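Local coordinates for DNA alpha-glucosyltransferase (PDB 1XV5), which is a phage T4 glycosyltransferase of the GT-B fold, with two Rossmann-like domains, here holding uridine-5'-diphosphate, at residues A[35-43]-A[53-63]. Residues are numbered along the deposited sequence; the frame is centred on the assembly and turned at random.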
# COMPACT_ATOMS: atom_id res chain seq x y z
N VAL A 35 22.30 -1.77 0.54
CA VAL A 35 21.14 -1.71 1.41
C VAL A 35 21.01 -2.83 2.44
O VAL A 35 21.29 -4.00 2.15
CB VAL A 35 19.83 -1.71 0.57
CG1 VAL A 35 18.62 -1.61 1.49
CG2 VAL A 35 19.85 -0.56 -0.42
N THR A 36 20.59 -2.46 3.64
CA THR A 36 20.34 -3.43 4.70
C THR A 36 18.90 -3.18 5.10
O THR A 36 18.50 -2.03 5.32
CB THR A 36 21.26 -3.22 5.93
OG1 THR A 36 21.09 -1.90 6.45
CG2 THR A 36 22.71 -3.45 5.55
N LEU A 37 18.10 -4.24 5.15
CA LEU A 37 16.70 -4.11 5.53
C LEU A 37 16.56 -4.72 6.91
O LEU A 37 16.77 -5.92 7.09
CB LEU A 37 15.81 -4.86 4.53
CG LEU A 37 14.30 -4.84 4.79
CD1 LEU A 37 13.78 -3.41 4.73
CD2 LEU A 37 13.60 -5.69 3.76
N VAL A 38 16.22 -3.89 7.88
CA VAL A 38 16.09 -4.31 9.27
C VAL A 38 14.68 -4.08 9.81
O VAL A 38 14.07 -3.06 9.55
CB VAL A 38 17.07 -3.51 10.16
CG1 VAL A 38 16.96 -3.94 11.61
CG2 VAL A 38 18.49 -3.68 9.64
N TYR A 39 14.17 -5.05 10.57
CA TYR A 39 12.85 -4.90 11.16
C TYR A 39 12.80 -5.43 12.58
O TYR A 39 13.48 -6.40 12.91
CB TYR A 39 11.78 -5.59 10.30
CG TYR A 39 11.85 -7.10 10.27
CD1 TYR A 39 12.73 -7.76 9.42
CD2 TYR A 39 11.02 -7.87 11.08
CE1 TYR A 39 12.78 -9.16 9.37
CE2 TYR A 39 11.06 -9.26 11.05
CZ TYR A 39 11.94 -9.90 10.19
OH TYR A 39 11.97 -11.27 10.15
N ALA A 40 12.01 -4.77 13.42
CA ALA A 40 11.86 -5.18 14.82
C ALA A 40 11.05 -6.46 14.87
O ALA A 40 9.94 -6.54 14.33
CB ALA A 40 11.16 -4.08 15.61
N LYS A 41 11.61 -7.48 15.53
CA LYS A 41 10.95 -8.77 15.64
C LYS A 41 10.08 -8.86 16.90
O LYS A 41 9.37 -9.85 17.10
CB LYS A 41 12.01 -9.88 15.66
CG LYS A 41 11.47 -11.29 15.64
CD LYS A 41 12.60 -12.31 15.66
CE LYS A 41 12.07 -13.73 15.61
NZ LYS A 41 13.17 -14.73 15.63
N ASP A 42 10.15 -7.83 17.73
CA ASP A 42 9.40 -7.77 18.98
C ASP A 42 7.93 -8.14 18.83
O ASP A 42 7.35 -8.81 19.68
CB ASP A 42 9.52 -6.37 19.59
CG ASP A 42 10.96 -5.97 19.81
OD1 ASP A 42 11.37 -5.82 20.98
OD2 ASP A 42 11.69 -5.81 18.81
N LYS A 43 7.31 -7.69 17.74
CA LYS A 43 5.91 -7.99 17.49
C LYS A 43 5.80 -8.77 16.19
O LYS A 43 6.40 -8.41 15.18
CB LYS A 43 5.10 -6.69 17.40
CG LYS A 43 3.61 -6.91 17.23
CD LYS A 43 2.86 -5.59 17.26
CE LYS A 43 1.36 -5.81 17.11
NZ LYS A 43 0.61 -4.53 17.16
N HIS A 53 11.23 -11.85 1.37
CA HIS A 53 12.23 -11.03 2.05
C HIS A 53 13.16 -11.86 2.94
O HIS A 53 14.27 -11.44 3.25
CB HIS A 53 11.54 -10.01 2.95
CG HIS A 53 10.88 -10.63 4.15
ND1 HIS A 53 9.60 -11.15 4.11
CD2 HIS A 53 11.35 -10.87 5.39
CE1 HIS A 53 9.31 -11.68 5.29
NE2 HIS A 53 10.36 -11.53 6.08
N LYS A 54 12.68 -13.03 3.35
CA LYS A 54 13.43 -13.90 4.25
C LYS A 54 14.90 -14.14 3.94
O LYS A 54 15.70 -14.34 4.86
CB LYS A 54 12.70 -15.24 4.38
CG LYS A 54 11.34 -15.13 5.04
CD LYS A 54 10.58 -16.44 4.96
CE LYS A 54 9.16 -16.30 5.50
NZ LYS A 54 8.34 -17.51 5.21
N SER A 55 15.28 -14.10 2.67
CA SER A 55 16.67 -14.34 2.30
C SER A 55 17.63 -13.18 2.55
O SER A 55 18.84 -13.33 2.40
CB SER A 55 16.76 -14.75 0.82
OG SER A 55 16.47 -13.65 -0.03
N PHE A 56 17.10 -12.02 2.92
CA PHE A 56 17.95 -10.86 3.17
C PHE A 56 17.53 -9.97 4.34
O PHE A 56 18.35 -9.23 4.87
CB PHE A 56 18.06 -10.01 1.90
CG PHE A 56 16.73 -9.58 1.34
CD1 PHE A 56 16.11 -10.33 0.35
CD2 PHE A 56 16.09 -8.45 1.83
CE1 PHE A 56 14.86 -9.96 -0.16
CE2 PHE A 56 14.84 -8.07 1.34
CZ PHE A 56 14.23 -8.82 0.34
N SER A 57 16.27 -10.04 4.73
CA SER A 57 15.78 -9.21 5.83
C SER A 57 16.49 -9.54 7.14
O SER A 57 16.75 -10.71 7.43
CB SER A 57 14.27 -9.39 6.02
OG SER A 57 13.97 -10.70 6.44
N ILE A 58 16.80 -8.51 7.92
CA ILE A 58 17.49 -8.68 9.19
C ILE A 58 16.59 -8.38 10.39
O ILE A 58 16.28 -7.23 10.68
CB ILE A 58 18.72 -7.75 9.27
CG1 ILE A 58 19.65 -8.01 8.09
CG2 ILE A 58 19.45 -7.96 10.59
CD1 ILE A 58 20.78 -7.00 7.96
N PRO A 59 16.15 -9.43 11.10
CA PRO A 59 15.29 -9.21 12.26
C PRO A 59 16.11 -8.88 13.50
O PRO A 59 17.24 -9.34 13.64
CB PRO A 59 14.56 -10.55 12.39
CG PRO A 59 15.61 -11.52 11.97
CD PRO A 59 16.23 -10.86 10.76
N VAL A 60 15.54 -8.07 14.38
CA VAL A 60 16.22 -7.70 15.61
C VAL A 60 15.20 -7.45 16.70
O VAL A 60 14.16 -6.83 16.47
CB VAL A 60 17.10 -6.44 15.41
CG1 VAL A 60 16.24 -5.25 15.04
CG2 VAL A 60 17.89 -6.15 16.68
N ILE A 61 15.47 -7.98 17.89
CA ILE A 61 14.58 -7.80 19.02
C ILE A 61 15.04 -6.55 19.75
O ILE A 61 16.05 -6.57 20.45
CB ILE A 61 14.63 -8.99 19.99
CG1 ILE A 61 14.43 -10.30 19.21
CG2 ILE A 61 13.56 -8.85 21.05
CD1 ILE A 61 14.62 -11.55 20.04
N LEU A 62 14.31 -5.46 19.58
CA LEU A 62 14.66 -4.19 20.20
C LEU A 62 14.77 -4.28 21.71
O LEU A 62 15.68 -3.73 22.31
CB LEU A 62 13.65 -3.11 19.82
CG LEU A 62 13.56 -2.74 18.33
CD1 LEU A 62 12.48 -1.68 18.14
CD2 LEU A 62 14.90 -2.22 17.85
N ALA A 63 13.82 -4.99 22.33
CA ALA A 63 13.80 -5.13 23.78
C ALA A 63 14.97 -5.93 24.35
O ALA A 63 15.27 -5.82 25.54
CB ALA A 63 12.49 -5.76 24.21
O HOH W 1 19.43 -6.70 4.45
O HOH W 2 13.59 -12.54 8.30
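Leu37 O takes the backbone N-H of Ile58, and Tyr39 N gives to Ile58 O. Val60 N then reaches Tyr39 O, and Lys41 N bonds Val60 O. These four bonds pair strands 35-40 and 58-60 in parallel, twisted by 30°. At the lower-numbered end, a water accepts from Leu37 N and donates to Phe56 O, continuing the pairing.

The Asp42 carboxylate bonds two successive backbone amides. OD2 accepts from Leu62 N at 2.8 Å and OD1 from Ala63 N at 2.9 Å, each through its syn lone pair. With chi1 at -56°, CG swings to the side of the backbone N, which brings both oxygens to the Leu62 and Ala63 amides. OD1 also bonds the Thr93 hydroxyl.

Strand 58-60 forms one edge of a seven-stranded parallel sheet, part of the Rossmann-like N-terminal domain of this GT-B protein. Strand 34-40 lies between it and strand 3-8. The side chain of His53 is about 10 Å from the bound UDP.

On one face of the sheet, Val38 CG1 meets Val60 CG1 at 3.7 Å, and Ala40 CB rests on Leu62 CD1 at 3.7 Å. Helix 66-73 covers Val38, Ile58 and Val60 here, through Leu72, Lys68 and Ala69.

On the other face, the Tyr39 ring leans over Pro59. Pro59 CA sits 3.8 Å from the ring plane, toward the rim, and Pro59 CB is 3.5 Å from Tyr39 CZ. A water in the ring plane bonds Tyr39 OH. Leu37 CD2 meets the edge of the Phe56 ring at CE2, 3.6 Å away, and Leu22 of helix 17-30 touches both side chains.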